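Local structure of copper chaperone PCu(A)C (Methylosinus trichosporium OB3b, 6P1F) at residues I42-A47 with M101-E106; L15-E20 with A115-P120. The protein probably acts as a copper chaperone, its PCu(A)C domain binding copper through a histidine brace. All blocks are in the same frame, centred on the assembly; numbering follows the deposited sequence.

Overall arrangement
Both contacts join strands of the curled, all-beta PCu(A)C domain, and their centres lie 19 Å apart. Contact 1 pairs strands 39-45 and 98-105 antiparallel; contact 2 pairs strands 8-16 and 109-118 in parallel. Strands 98-105 and 109-118 are consecutive in the chain and adjacent in the sheet, so they connect the two, and M101 CE packs on A115 CB at 3.9 Å. Along the sequence contact 1 is nested within the loop that contact 2 closes. The copper ligands H1 and H12 lie nearer contact 2, with side chains about 7 and 8 Å from that of A116; in contact 1, L103 is about 11 Å from H1. No metal is bound here.

Contact 1 (I42-A47 with M101-E106); sequences IGVKSA and MTLVFE
V44 turns CG1 anti to its backbone N (chi1 176°) and M101 folds CG in between its own N and carbonyl carbon (chi1 62°), which lays CG1 of V44 beside SD of M101, 3.9 Å away. The two strands form an antiparallel ladder of the PCu(A)C domain, interrupted by a classic beta bulge in which I42 and G43 both face V104. At the bulge I42 N gives the stronger bond to V104 O, 2.8 Å long and almost in line with the carbonyl, while G43 N reaches the same oxygen only weakly. V104 N returns a bond to G43 O. Farther along, K45 and T102 make a regular hydrogen-bonded pair: K45 N to T102 O is 2.8 Å and nearly straight (168°), and T102 N to K45 O is 2.9 Å.

The two faces differ in character. On the inner one V44, in a non-hydrogen-bonded pair with L103, runs alongside it in the same direction, CG2 of V44 meeting CD2 of L103 at 3.8 Å. F49, V52 and F54 of strand 49-55 also pack against V44, and I10 of strand 8-16 against L103, so this face looks into the interior of the domain. The other face carries K45, T102 and V104. There the bend at chi3 of K45 brings its CE alongside CB and CG2 of T102, 3.8 Å from CG2, and NZ goes on to a salt bridge with E110, while T102 OG1 is hydrogen-bonded to T112 OG1; both partners belong to the next strand, 109-118. At the bulge end the side chains of I42 and V104 cross at an angle, CG1 of I42 resting 3.8 Å from CG1 of V104.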
loop_
_atom_site.group_PDB
_atom_site.type_symbol
_atom_site.label_atom_id
_atom_site.label_comp_id
_atom_site.label_asym_id
_atom_site.label_seq_id
_atom_site.Cartn_x
_atom_site.Cartn_y
_atom_site.Cartn_z
ATOM N N ILE A 42 8.661 -3.904 -4.825
ATOM C CA ILE A 42 9.657 -2.938 -5.309
ATOM C C ILE A 42 9.108 -1.715 -6.048
ATOM O O ILE A 42 9.852 -0.799 -6.373
ATOM C CB ILE A 42 10.670 -3.614 -6.240
ATOM C CG1 ILE A 42 9.994 -4.173 -7.488
ATOM C CG2 ILE A 42 11.414 -4.715 -5.517
ATOM C CD1 ILE A 42 10.987 -4.666 -8.515
ATOM N N GLY A 43 7.817 -1.683 -6.323
ATOM C CA GLY A 43 7.271 -0.546 -7.034
ATOM C C GLY A 43 5.790 -0.423 -6.826
ATOM O O GLY A 43 5.098 -1.429 -6.595
ATOM N N VAL A 44 5.301 0.817 -6.907
ATOM C CA VAL A 44 3.867 1.078 -6.902
ATOM C C VAL A 44 3.624 2.060 -8.021
ATOM O O VAL A 44 4.066 3.201 -7.951
ATOM C CB VAL A 44 3.386 1.651 -5.585
ATOM C CG1 VAL A 44 1.915 1.997 -5.663
ATOM C CG2 VAL A 44 3.670 0.671 -4.441
ATOM N N LYS A 45 2.938 1.618 -9.065
ATOM C CA LYS A 45 2.809 2.447 -10.253
ATOM C C LYS A 45 1.437 3.090 -10.267
ATOM O O LYS A 45 0.437 2.423 -10.146
ATOM C CB LYS A 45 3.025 1.624 -11.524
ATOM C CG LYS A 45 4.420 0.993 -11.602
ATOM C CD LYS A 45 4.646 0.307 -12.943
ATOM C CE LYS A 45 3.585 -0.759 -13.232
ATOM N NZ LYS A 45 3.885 -1.517 -14.488
ATOM N N SER A 46 1.414 4.410 -10.396
ATOM C CA SER A 46 0.159 5.112 -10.481
ATOM C C SER A 46 0.361 6.466 -11.113
ATOM O O SER A 46 1.389 7.105 -10.898
ATOM C CB SER A 46 -0.447 5.312 -9.102
ATOM O OG SER A 46 -1.653 6.052 -9.211
ATOM N N ALA A 47 -0.648 6.908 -11.861
ATOM C CA ALA A 47 -0.613 8.235 -12.443
ATOM C C ALA A 47 -1.131 9.255 -11.427
ATOM O O ALA A 47 -1.116 10.456 -11.692
ATOM C CB ALA A 47 -1.442 8.278 -13.728
ATOM N N MET A 101 -3.856 1.258 -8.698
ATOM C CA MET A 101 -2.407 1.317 -8.764
ATOM C C MET A 101 -1.840 -0.082 -8.987
ATOM O O MET A 101 -2.458 -1.081 -8.658
ATOM C CB MET A 101 -1.850 1.952 -7.485
ATOM C CG MET A 101 -2.177 1.145 -6.240
ATOM S SD MET A 101 -1.890 2.104 -4.719
ATOM C CE MET A 101 -3.312 3.219 -4.739
ATOM N N THR A 102 -0.642 -0.168 -9.542
ATOM C CA THR A 102 -0.068 -1.479 -9.792
ATOM C C THR A 102 1.075 -1.757 -8.822
ATOM O O THR A 102 1.997 -0.962 -8.722
ATOM C CB THR A 102 0.419 -1.590 -11.232
ATOM O OG1 THR A 102 -0.716 -1.402 -12.100
ATOM C CG2 THR A 102 1.018 -2.953 -11.478
ATOM N N LEU A 103 1.006 -2.880 -8.111
ATOM C CA LEU A 103 2.106 -3.293 -7.234
ATOM C C LEU A 103 3.054 -4.179 -8.006
ATOM O O LEU A 103 2.610 -5.045 -8.747
ATOM C CB LEU A 103 1.579 -4.041 -6.032
ATOM C CG LEU A 103 0.500 -3.298 -5.239
ATOM C CD1 LEU A 103 0.077 -4.157 -4.009
ATOM C CD2 LEU A 103 0.942 -1.923 -4.801
ATOM N N VAL A 104 4.358 -3.976 -7.828
ATOM C CA VAL A 104 5.343 -4.807 -8.517
ATOM C C VAL A 104 6.132 -5.604 -7.500
ATOM O O VAL A 104 6.801 -5.012 -6.650
ATOM C CB VAL A 104 6.313 -3.960 -9.331
ATOM C CG1 VAL A 104 7.307 -4.866 -10.102
ATOM C CG2 VAL A 104 5.529 -3.055 -10.287
ATOM N N PHE A 105 6.020 -6.927 -7.557
ATOM C CA PHE A 105 6.802 -7.804 -6.693
ATOM C C PHE A 105 7.919 -8.437 -7.491
ATOM O O PHE A 105 7.724 -8.872 -8.624
ATOM C CB PHE A 105 5.922 -8.880 -6.033
ATOM C CG PHE A 105 4.899 -8.310 -5.119
ATOM C CD1 PHE A 105 5.176 -8.182 -3.769
ATOM C CD2 PHE A 105 3.666 -7.875 -5.601
ATOM C CE1 PHE A 105 4.243 -7.647 -2.896
ATOM C CE2 PHE A 105 2.733 -7.314 -4.735
ATOM C CZ PHE A 105 3.019 -7.219 -3.395
ATOM N N GLU A 106 9.118 -8.410 -6.922
ATOM C CA GLU A 106 10.298 -8.944 -7.564
ATOM C C GLU A 106 10.113 -10.381 -8.057
ATOM O O GLU A 106 10.473 -10.697 -9.192
ATOM C CB GLU A 106 11.459 -8.873 -6.572
ATOM C CG GLU A 106 12.775 -9.319 -7.138
ATOM C CD GLU A 106 13.879 -9.085 -6.130
ATOM O OE1 GLU A 106 14.048 -9.929 -5.219
ATOM O OE2 GLU A 106 14.539 -8.031 -6.222
#

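Contact 2 (L15-E20 with A115-P120); sequences LRAPLE and AAVEAP
L15 and V117 form the close-packed half, a parallel pair whose side chains run together into the core, while the far end, at the exposed L19, is open to solvent. Three backbone bonds hold the strand ends: L15 N to A116 O (2.8 Å), E118 N to L15 O (2.7 Å) and A17 N to E118 O (2.9 Å). CG1 of V117 touches both CB of A17 (3.7 Å) and CD1 of L15 (4.1 Å). CD2 of L15 turns instead to CB of A115. Beyond R16 and E118 both strands give way to loop, where P120 closes on A17 O through a CA-H...O contact (3.3 Å from CA) and its CB touches CD2 of L19 at 3.7 Å; a water lies within bonding distance of A17 O and P120 O, able to donate to either. The extended aliphatic part of R16 passes P120 O, with CD 3.2 Å from it, and its NE bonds to A122 O. In the fold, strand 109-118 runs between 8-16 and 98-105, and 8-16 pairs on with 24-33; L27 of 24-33, L86 of 73-89 and M92 of a loop close over L15, while W14 touches A116 and E118.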
loop_
_atom_site.group_PDB
_atom_site.type_symbol
_atom_site.label_atom_id
_atom_site.label_comp_id
_atom_site.label_asym_id
_atom_site.label_seq_id
_atom_site.Cartn_x
_atom_site.Cartn_y
_atom_site.Cartn_z
ATOM N N LEU A 15 -7.162 3.668 1.540
ATOM C CA LEU A 15 -6.369 4.864 1.874
ATOM C C LEU A 15 -7.256 5.937 2.446
ATOM O O LEU A 15 -8.469 5.976 2.203
ATOM C CB LEU A 15 -5.631 5.380 0.639
ATOM C CG LEU A 15 -6.437 5.827 -0.588
ATOM C CD1 LEU A 15 -6.772 7.331 -0.572
ATOM C CD2 LEU A 15 -5.648 5.495 -1.867
ATOM N N ARG A 16 -6.650 6.804 3.242
ATOM C CA ARG A 16 -7.296 8.030 3.679
ATOM C C ARG A 16 -7.209 9.073 2.605
ATOM O O ARG A 16 -6.106 9.408 2.144
ATOM C CB ARG A 16 -6.619 8.543 4.942
ATOM C CG ARG A 16 -6.935 7.758 6.158
ATOM C CD ARG A 16 -6.092 8.259 7.302
ATOM N NE ARG A 16 -6.598 7.829 8.601
ATOM C CZ ARG A 16 -5.986 8.084 9.751
ATOM N NH1 ARG A 16 -4.838 8.759 9.747
ATOM N NH2 ARG A 16 -6.501 7.662 10.899
ATOM N N ALA A 17 -8.350 9.625 2.198
ATOM C CA ALA A 17 -8.310 10.642 1.164
ATOM C C ALA A 17 -7.465 11.806 1.683
ATOM O O ALA A 17 -7.500 12.092 2.873
ATOM C CB ALA A 17 -9.698 11.097 0.804
ATOM N N PRO A 18 -6.688 12.453 0.805
ATOM C CA PRO A 18 -5.935 13.615 1.302
ATOM C C PRO A 18 -6.868 14.731 1.784
ATOM O O PRO A 18 -7.955 14.963 1.228
ATOM C CB PRO A 18 -5.097 14.062 0.095
ATOM C CG PRO A 18 -5.750 13.429 -1.099
ATOM C CD PRO A 18 -6.463 12.194 -0.623
ATOM N N LEU A 19 -6.445 15.378 2.859
ATOM C CA LEU A 19 -7.154 16.530 3.370
ATOM C C LEU A 19 -7.194 17.639 2.331
ATOM O O LEU A 19 -6.334 17.729 1.429
ATOM C CB LEU A 19 -6.501 17.034 4.658
ATOM C CG LEU A 19 -6.603 16.190 5.930
ATOM C CD1 LEU A 19 -5.541 16.627 6.939
ATOM C CD2 LEU A 19 -7.988 16.345 6.526
ATOM N N GLU A 20 -8.207 18.490 2.453
ATOM C CA GLU A 20 -8.362 19.540 1.472
ATOM C C GLU A 20 -7.086 20.350 1.355
ATOM O O GLU A 20 -6.532 20.840 2.358
ATOM C CB GLU A 20 -9.536 20.456 1.815
ATOM C CG GLU A 20 -9.633 21.620 0.833
ATOM C CD GLU A 20 -11.046 22.149 0.663
ATOM O OE1 GLU A 20 -11.872 21.934 1.579
ATOM O OE2 GLU A 20 -11.320 22.788 -0.382
ATOM N N ALA A 115 -7.487 0.486 -4.472
ATOM C CA ALA A 115 -7.480 0.771 -3.053
ATOM C C ALA A 115 -8.674 1.642 -2.712
ATOM O O ALA A 115 -8.855 2.687 -3.345
ATOM C CB ALA A 115 -6.161 1.477 -2.681
ATOM N N ALA A 116 -9.479 1.207 -1.746
ATOM C CA ALA A 116 -10.699 1.943 -1.393
ATOM C C ALA A 116 -10.325 3.329 -0.877
ATOM O O ALA A 116 -9.503 3.423 0.033
ATOM C CB ALA A 116 -11.487 1.192 -0.327
ATOM N N VAL A 117 -10.948 4.380 -1.408
ATOM C CA VAL A 117 -10.704 5.731 -0.877
ATOM C C VAL A 117 -11.645 5.966 0.286
ATOM O O VAL A 117 -12.861 5.959 0.086
ATOM C CB VAL A 117 -10.922 6.815 -1.942
ATOM C CG1 VAL A 117 -10.681 8.205 -1.334
ATOM C CG2 VAL A 117 -10.042 6.581 -3.162
ATOM N N GLU A 118 -11.109 6.135 1.497
ATOM C CA GLU A 118 -11.929 6.349 2.688
ATOM C C GLU A 118 -11.800 7.793 3.157
ATOM O O GLU A 118 -11.010 8.534 2.605
ATOM C CB GLU A 118 -11.525 5.388 3.801
ATOM C CG GLU A 118 -11.742 3.910 3.442
ATOM C CD GLU A 118 -13.210 3.527 3.308
ATOM O OE1 GLU A 118 -14.013 3.978 4.141
ATOM O OE2 GLU A 118 -13.544 2.773 2.368
ATOM N N ALA A 119 -12.576 8.174 4.174
ATOM C CA ALA A 119 -12.561 9.529 4.711
ATOM C C ALA A 119 -11.154 9.883 5.152
ATOM O O ALA A 119 -10.412 9.001 5.576
ATOM C CB ALA A 119 -13.520 9.636 5.873
ATOM N N PRO A 120 -10.799 11.178 5.091
ATOM C CA PRO A 120 -9.431 11.552 5.488
ATOM C C PRO A 120 -9.086 11.119 6.905
ATOM O O PRO A 120 -7.901 10.914 7.186
ATOM C CB PRO A 120 -9.432 13.088 5.367
ATOM C CG PRO A 120 -10.470 13.376 4.327
ATOM C CD PRO A 120 -11.553 12.320 4.535
HETATM O O HOH W 1 -5.858 12.158 5.046
#